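Local coordinates for protein short-chain dehydrogenase/reductase SDR (Vibrio parahaemolyticus, PDB 3GUY) that probably catalyses NAD(P)-dependent oxidation or reduction of a substrate not yet identified, as a Rossmann-fold member of the short-chain dehydrogenase/reductase family, at residues G8-L13 against S36-V41. The protein carries 2 engineered substitutions. Sequence-based numbering, arbitrary orientation.
Sequences GASSGL and SKLSTV
Ser10 and Leu38 bring the two backbones closest, 4.7 Å from CA to CA, where the loop 8-13 passes beside one face of helix 35-42. That loop is the glycine-rich turn of a Rossmann fold, which in this family generally binds the dinucleotide: it leaves strand 4-7 and leads into helix 12-23, with Gly8 and Gly12 both at positive phi. Lys37, Leu38 and Val41, spaced as i, i+1 and i+4, present one side of the helix to it. On the Ser10 side, CB carries the contact, 3.7 Å from Lys37 CB and 3.9 Å from Leu38 CD2, while the lysine chain runs on away from the loop. With CG anti to its carbonyl carbon (chi1 -70°), Leu38 extends CD2 to the Ala9-Ser10 backbone, 4.0 Å from Ser10 N. Both methyls of Val41 lie 3.7 Å from Ala9 O, and CG2 also lies 3.6 Å from Ser10 O. The side chains of Ala9, Leu38 and Val41 also touch Leu30 of strand 28-32, and Ala9 is hydrogen-bonded through its backbone to Thr31. Between loop and helix, then, the contact is van der Waals packing, whereas strand 28-32 gives the loop a polar hold. Ala9 O is buried with no hydrogen-bond partner in the model, facing the two methyls of Val41, which probably carries a small desolvation cost.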
loop_
_atom_site.group_PDB
_atom_site.type_symbol
_atom_site.label_atom_id
_atom_site.label_comp_id
_atom_site.label_asym_id
_atom_site.label_seq_id
_atom_site.Cartn_x
_atom_site.Cartn_y
_atom_site.Cartn_z
ATOM N N GLY D 8 -10.539 -11.345 23.267
ATOM C CA GLY D 8 -9.206 -11.135 23.762
ATOM C C GLY D 8 -9.228 -10.312 25.021
ATOM O O GLY D 8 -8.281 -9.592 25.297
ATOM N N ALA D 9 -10.292 -10.479 25.805
ATOM C CA ALA D 9 -10.615 -9.589 26.907
ATOM C C ALA D 9 -10.039 -10.017 28.275
ATOM O O ALA D 9 -10.250 -9.308 29.278
ATOM C CB ALA D 9 -12.153 -9.393 26.995
ATOM N N SER D 10 -9.283 -11.115 28.321
ATOM C CA SER D 10 -8.703 -11.621 29.593
ATOM C C SER D 10 -7.356 -11.003 29.957
ATOM O O SER D 10 -6.907 -11.142 31.106
ATOM C CB SER D 10 -8.567 -13.156 29.584
ATOM O OG SER D 10 -8.483 -13.667 28.257
ATOM N N SER D 11 -6.698 -10.360 28.994
ATOM C CA SER D 11 -5.555 -9.499 29.282
ATOM C C SER D 11 -5.395 -8.411 28.220
ATOM O O SER D 11 -6.193 -8.298 27.297
ATOM C CB SER D 11 -4.251 -10.327 29.403
ATOM O OG SER D 11 -3.829 -10.843 28.146
ATOM N N GLY D 12 -4.383 -7.572 28.403
ATOM C CA GLY D 12 -3.924 -6.635 27.389
ATOM C C GLY D 12 -4.990 -5.599 27.069
ATOM O O GLY D 12 -5.825 -5.260 27.909
ATOM N N LEU D 13 -4.964 -5.153 25.829
ATOM C CA LEU D 13 -5.790 -4.084 25.332
ATOM C C LEU D 13 -7.283 -4.367 25.510
ATOM O O LEU D 13 -8.080 -3.460 25.868
ATOM C CB LEU D 13 -5.438 -3.878 23.848
ATOM C CG LEU D 13 -6.110 -2.762 23.055
ATOM C CD1 LEU D 13 -5.934 -1.386 23.749
ATOM C CD2 LEU D 13 -5.515 -2.779 21.607
ATOM N N SER D 36 -10.576 -18.641 34.078
ATOM C CA SER D 36 -9.900 -18.134 35.291
ATOM C C SER D 36 -9.483 -16.661 35.153
ATOM O O SER D 36 -9.891 -15.814 35.951
ATOM C CB SER D 36 -8.705 -19.016 35.690
ATOM O OG SER D 36 -9.161 -20.249 36.267
ATOM N N LYS D 37 -8.681 -16.351 34.140
ATOM C CA LYS D 37 -8.345 -14.930 33.809
ATOM C C LYS D 37 -9.570 -13.983 33.507
ATOM O O LYS D 37 -9.603 -12.844 33.973
ATOM C CB LYS D 37 -7.317 -14.883 32.663
ATOM C CG LYS D 37 -5.872 -14.937 33.131
ATOM C CD LYS D 37 -4.924 -15.405 32.014
ATOM C CE LYS D 37 -3.571 -15.864 32.583
ATOM N NZ LYS D 37 -3.205 -17.264 32.181
ATOM N N LEU D 38 -10.555 -14.437 32.731
ATOM C CA LEU D 38 -11.800 -13.684 32.529
ATOM C C LEU D 38 -12.510 -13.287 33.845
ATOM O O LEU D 38 -12.807 -12.116 34.060
ATOM C CB LEU D 38 -12.777 -14.443 31.609
ATOM C CG LEU D 38 -12.391 -14.550 30.121
ATOM C CD1 LEU D 38 -13.226 -15.589 29.389
ATOM C CD2 LEU D 38 -12.479 -13.180 29.409
ATOM N N SER D 39 -12.767 -14.256 34.723
ATOM C CA SER D 39 -13.253 -13.988 36.083
ATOM C C SER D 39 -12.559 -12.795 36.726
ATOM O O SER D 39 -13.224 -11.876 37.190
ATOM C CB SER D 39 -13.026 -15.207 36.994
ATOM O OG SER D 39 -14.036 -16.169 36.797
ATOM N N THR D 40 -11.233 -12.832 36.783
ATOM C CA THR D 40 -10.495 -11.799 37.509
ATOM C C THR D 40 -10.685 -10.428 36.866
ATOM O O THR D 40 -10.750 -9.434 37.581
ATOM C CB THR D 40 -8.965 -12.034 37.575
ATOM O OG1 THR D 40 -8.679 -13.392 37.950
ATOM C CG2 THR D 40 -8.350 -11.066 38.599
ATOM N N VAL D 41 -10.772 -10.380 35.533
ATOM C CA VAL D 41 -11.054 -9.124 34.833
ATOM C C VAL D 41 -12.454 -8.676 35.177
ATOM O O VAL D 41 -12.647 -7.529 35.513
ATOM C CB VAL D 41 -10.907 -9.257 33.293
ATOM C CG1 VAL D 41 -11.492 -8.011 32.550
ATOM C CG2 VAL D 41 -9.478 -9.482 32.938
#